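Local coordinates for uncharacterized protein (Bacteroides cellulosilyticus, PDB 5JVK) that probably hydrolyses O-glycosidic bonds as a family 39 glycoside hydrolase of a gut bacterium, at residues Ile188-Ala201 with Tyr226-Val240. Numbering follows the deposited sequence.
Sequences IPFPTTEESRLGCA and YADPVKDYLPLLKVV. With SO4 (sulfate ion), chain E.
Ile188 rests its CD1 methyl in van der Waals contact against the carboxylate of Asp232, 3.4 Å from OD2, the oxygen that also accepts a hydrogen bond from the backbone N of Asp228, the N-cap residue of the helix. Pro189, at the centre of an inverse gamma turn, lays CG over the Tyr226 ring in a CH-pi contact, 4.1 Å from the centroid and almost on the ring normal; the phenol OH bonds to Trp221 NE1. Phe190 buries the largest area of any residue in the contact. With CG anti to the backbone N (chi1 -172°), its ring drops between Ala227 CB, centred over one face at 3.8 Å from the centroid, and Pro191 CD, nearer the rim of the opposite face. Its CZ reaches Tyr233 CD1 at 3.5 Å, but these two rings, tilted by 27°, are slid apart and barely overlap. Cutting Phe190 back to an alanine is likely to open a gap beside Ala227, Leu236 and one side of the Tyr233 ring, which its OH bond to Leu220 O would still hold. In the (beta/alpha)8 barrel, helix 194-211 precedes strand 217-220 and helix 229-247 follows it; the segments of these neighbouring outer helices cross at -50°. Pro191 CG touches Leu236 CD2 at 3.7 Å, the methyl that also meets Arg197 CA and Cys200 CB. Arg197 stretches its chain across Leu236 and sets one guanidinium face on Pro235 CB, 3.5 Å from CZ, with Pro191 O at the edge in plane. Beyond it, Ala201 CB packs against Val239 CG1 and, at 3.7 Å, Val240 CA, where the helix backbones come close.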
# COMPACT_ATOMS: atom_id res chain seq x y z
N ILE A 188 -20.55 14.14 20.32
CA ILE A 188 -19.46 13.29 19.79
C ILE A 188 -18.30 14.13 19.25
O ILE A 188 -18.50 15.31 18.97
CB ILE A 188 -19.99 12.35 18.68
CG1 ILE A 188 -20.78 13.14 17.61
CG2 ILE A 188 -20.87 11.26 19.27
CD1 ILE A 188 -21.22 12.30 16.43
N PRO A 189 -17.10 13.54 19.08
CA PRO A 189 -15.98 14.28 18.47
C PRO A 189 -16.13 14.36 16.94
O PRO A 189 -15.34 13.78 16.19
CB PRO A 189 -14.75 13.49 18.92
CG PRO A 189 -15.24 12.10 19.06
CD PRO A 189 -16.68 12.19 19.51
N PHE A 190 -17.15 15.11 16.50
CA PHE A 190 -17.57 15.18 15.10
C PHE A 190 -18.61 16.31 15.01
O PHE A 190 -19.52 16.35 15.84
CB PHE A 190 -18.19 13.84 14.67
CG PHE A 190 -18.48 13.74 13.20
CD1 PHE A 190 -17.52 13.27 12.32
CD2 PHE A 190 -19.73 14.10 12.70
CE1 PHE A 190 -17.79 13.16 10.96
CE2 PHE A 190 -20.01 14.00 11.34
CZ PHE A 190 -19.03 13.53 10.47
N PRO A 191 -18.47 17.22 14.03
CA PRO A 191 -19.32 18.42 14.02
C PRO A 191 -20.81 18.12 13.78
O PRO A 191 -21.18 17.65 12.71
CB PRO A 191 -18.75 19.25 12.87
CG PRO A 191 -18.12 18.25 11.96
CD PRO A 191 -17.56 17.20 12.87
N THR A 192 -21.63 18.39 14.80
CA THR A 192 -23.09 18.21 14.73
C THR A 192 -23.91 19.52 14.81
O THR A 192 -25.13 19.47 14.67
CB THR A 192 -23.59 17.23 15.82
OG1 THR A 192 -23.13 17.66 17.11
CG2 THR A 192 -23.08 15.83 15.54
N THR A 193 -23.26 20.67 15.01
CA THR A 193 -23.96 21.97 15.00
C THR A 193 -23.93 22.59 13.61
O THR A 193 -23.02 22.30 12.82
CB THR A 193 -23.36 22.98 16.01
OG1 THR A 193 -22.10 23.48 15.53
CG2 THR A 193 -23.18 22.35 17.38
N GLU A 194 -24.90 23.45 13.32
CA GLU A 194 -24.97 24.16 12.04
C GLU A 194 -23.72 25.02 11.81
O GLU A 194 -23.23 25.11 10.69
CB GLU A 194 -26.23 25.04 11.96
CG GLU A 194 -26.59 25.52 10.56
CD GLU A 194 -27.56 26.69 10.54
OE1 GLU A 194 -28.38 26.81 11.48
OE2 GLU A 194 -27.51 27.48 9.58
N GLU A 195 -23.22 25.64 12.88
CA GLU A 195 -22.01 26.47 12.83
C GLU A 195 -20.76 25.64 12.51
O GLU A 195 -19.97 26.01 11.64
CB GLU A 195 -21.80 27.21 14.15
CG GLU A 195 -20.79 28.36 14.07
CD GLU A 195 -20.16 28.74 15.41
OE1 GLU A 195 -20.61 28.24 16.47
OE2 GLU A 195 -19.21 29.54 15.40
N SER A 196 -20.59 24.52 13.22
CA SER A 196 -19.40 23.67 13.09
C SER A 196 -19.34 22.90 11.77
O SER A 196 -18.25 22.67 11.24
CB SER A 196 -19.29 22.70 14.26
OG SER A 196 -20.42 21.85 14.33
N ARG A 197 -20.50 22.49 11.25
CA ARG A 197 -20.59 21.91 9.91
C ARG A 197 -20.14 22.90 8.84
O ARG A 197 -19.43 22.52 7.90
CB ARG A 197 -22.02 21.46 9.60
CG ARG A 197 -22.47 20.25 10.39
CD ARG A 197 -23.97 20.05 10.26
NE ARG A 197 -24.49 19.17 11.30
CZ ARG A 197 -25.79 18.95 11.53
NH1 ARG A 197 -26.73 19.54 10.80
NH2 ARG A 197 -26.14 18.13 12.51
N LEU A 198 -20.58 24.15 8.97
CA LEU A 198 -20.18 25.22 8.06
C LEU A 198 -18.68 25.51 8.17
O LEU A 198 -18.00 25.68 7.15
CB LEU A 198 -20.98 26.50 8.36
CG LEU A 198 -20.99 27.56 7.24
CD1 LEU A 198 -21.99 27.18 6.16
CD2 LEU A 198 -21.31 28.94 7.80
N GLY A 199 -18.17 25.54 9.40
CA GLY A 199 -16.75 25.75 9.66
C GLY A 199 -15.86 24.67 9.08
O GLY A 199 -14.79 24.97 8.55
N CYS A 200 -16.32 23.42 9.18
CA CYS A 200 -15.63 22.27 8.59
C CYS A 200 -15.62 22.35 7.06
O CYS A 200 -14.59 22.12 6.43
CB CYS A 200 -16.31 20.96 9.03
SG CYS A 200 -15.42 19.44 8.60
N ALA A 201 -16.78 22.69 6.49
CA ALA A 201 -16.93 22.83 5.04
C ALA A 201 -16.05 23.92 4.44
O ALA A 201 -15.39 23.69 3.42
CB ALA A 201 -18.39 23.09 4.69
N TYR A 226 -17.95 6.53 15.69
CA TYR A 226 -18.76 7.37 16.59
C TYR A 226 -19.92 8.15 15.93
O TYR A 226 -20.95 8.36 16.56
CB TYR A 226 -17.87 8.35 17.40
CG TYR A 226 -16.68 8.93 16.64
CD1 TYR A 226 -16.84 9.97 15.73
CD2 TYR A 226 -15.38 8.43 16.85
CE1 TYR A 226 -15.76 10.50 15.04
CE2 TYR A 226 -14.29 8.95 16.16
CZ TYR A 226 -14.49 9.98 15.26
OH TYR A 226 -13.41 10.50 14.58
N ALA A 227 -19.74 8.57 14.67
CA ALA A 227 -20.77 9.29 13.92
C ALA A 227 -21.70 8.35 13.15
O ALA A 227 -21.23 7.52 12.37
CB ALA A 227 -20.13 10.28 12.96
N ASP A 228 -23.01 8.48 13.37
CA ASP A 228 -24.02 7.72 12.63
C ASP A 228 -24.05 8.18 11.16
O ASP A 228 -23.96 9.38 10.90
CB ASP A 228 -25.41 7.92 13.26
CG ASP A 228 -26.50 7.12 12.57
OD1 ASP A 228 -26.58 5.89 12.79
OD2 ASP A 228 -27.29 7.71 11.80
N PRO A 229 -24.15 7.22 10.21
CA PRO A 229 -24.22 7.57 8.78
C PRO A 229 -25.32 8.58 8.41
O PRO A 229 -25.03 9.57 7.72
CB PRO A 229 -24.48 6.22 8.11
CG PRO A 229 -23.83 5.23 9.00
CD PRO A 229 -23.97 5.77 10.40
N VAL A 230 -26.55 8.34 8.85
CA VAL A 230 -27.70 9.15 8.44
C VAL A 230 -27.89 10.39 9.33
O VAL A 230 -28.10 11.49 8.81
CB VAL A 230 -29.00 8.31 8.42
CG1 VAL A 230 -30.20 9.15 7.99
CG2 VAL A 230 -28.83 7.10 7.50
N LYS A 231 -27.83 10.21 10.64
CA LYS A 231 -28.15 11.28 11.60
C LYS A 231 -27.02 12.27 11.86
O LYS A 231 -27.29 13.44 12.14
CB LYS A 231 -28.62 10.69 12.94
CG LYS A 231 -29.94 9.94 12.84
CD LYS A 231 -30.33 9.33 14.18
CE LYS A 231 -31.57 8.46 14.04
NZ LYS A 231 -31.95 7.81 15.33
N ASP A 232 -25.76 11.82 11.80
CA ASP A 232 -24.59 12.67 12.08
C ASP A 232 -23.78 13.01 10.83
O ASP A 232 -23.52 14.19 10.56
CB ASP A 232 -23.68 12.01 13.12
CG ASP A 232 -24.37 11.81 14.47
OD1 ASP A 232 -25.27 12.60 14.82
OD2 ASP A 232 -23.99 10.86 15.19
N TYR A 233 -23.37 11.99 10.08
CA TYR A 233 -22.46 12.17 8.94
C TYR A 233 -23.11 12.87 7.74
O TYR A 233 -22.53 13.81 7.19
CB TYR A 233 -21.85 10.84 8.50
CG TYR A 233 -20.64 11.00 7.61
CD1 TYR A 233 -19.34 10.94 8.14
CD2 TYR A 233 -20.78 11.22 6.24
CE1 TYR A 233 -18.23 11.09 7.32
CE2 TYR A 233 -19.67 11.38 5.42
CZ TYR A 233 -18.41 11.32 5.96
OH TYR A 233 -17.32 11.46 5.15
N LEU A 234 -24.29 12.41 7.33
CA LEU A 234 -24.95 12.95 6.13
C LEU A 234 -25.28 14.46 6.21
O LEU A 234 -25.13 15.16 5.21
CB LEU A 234 -26.19 12.12 5.76
CG LEU A 234 -26.98 12.48 4.49
CD1 LEU A 234 -26.08 12.59 3.27
CD2 LEU A 234 -28.06 11.44 4.25
N PRO A 235 -25.73 14.95 7.39
CA PRO A 235 -25.86 16.40 7.56
C PRO A 235 -24.57 17.19 7.31
O PRO A 235 -24.61 18.20 6.60
CB PRO A 235 -26.28 16.53 9.03
CG PRO A 235 -27.10 15.32 9.26
CD PRO A 235 -26.49 14.23 8.42
N LEU A 236 -23.46 16.74 7.88
CA LEU A 236 -22.15 17.35 7.64
C LEU A 236 -21.79 17.29 6.15
O LEU A 236 -21.34 18.28 5.58
CB LEU A 236 -21.07 16.67 8.49
CG LEU A 236 -19.60 17.13 8.45
CD1 LEU A 236 -18.87 16.65 7.22
CD2 LEU A 236 -19.46 18.64 8.56
N LEU A 237 -22.02 16.13 5.55
CA LEU A 237 -21.71 15.90 4.13
C LEU A 237 -22.54 16.78 3.18
O LEU A 237 -22.02 17.24 2.16
CB LEU A 237 -21.94 14.42 3.80
CG LEU A 237 -21.53 13.86 2.44
CD1 LEU A 237 -20.04 14.05 2.19
CD2 LEU A 237 -21.93 12.38 2.35
N LYS A 238 -23.80 17.02 3.53
CA LYS A 238 -24.69 17.89 2.72
C LYS A 238 -24.25 19.36 2.66
O LYS A 238 -24.59 20.06 1.71
CB LYS A 238 -26.15 17.81 3.23
CG LYS A 238 -26.88 16.57 2.75
CD LYS A 238 -28.27 16.45 3.37
CE LYS A 238 -29.08 15.37 2.67
NZ LYS A 238 -30.33 15.02 3.40
N VAL A 239 -23.51 19.81 3.68
CA VAL A 239 -22.91 21.15 3.69
C VAL A 239 -21.54 21.13 3.00
O VAL A 239 -21.26 21.99 2.17
CB VAL A 239 -22.77 21.70 5.14
CG1 VAL A 239 -22.14 23.09 5.14
CG2 VAL A 239 -24.13 21.72 5.84
N VAL A 240 -20.71 20.14 3.33
CA VAL A 240 -19.33 20.06 2.81
C VAL A 240 -19.26 19.85 1.29
O VAL A 240 -18.44 20.49 0.63
CB VAL A 240 -18.51 18.95 3.54
CG1 VAL A 240 -17.17 18.68 2.86
CG2 VAL A 240 -18.27 19.35 4.99
S SO4 E . -27.48 24.02 16.01
O1 SO4 E . -28.06 23.20 14.92
O2 SO4 E . -28.54 24.84 16.62
O3 SO4 E . -26.89 23.14 17.04
O4 SO4 E . -26.43 24.90 15.46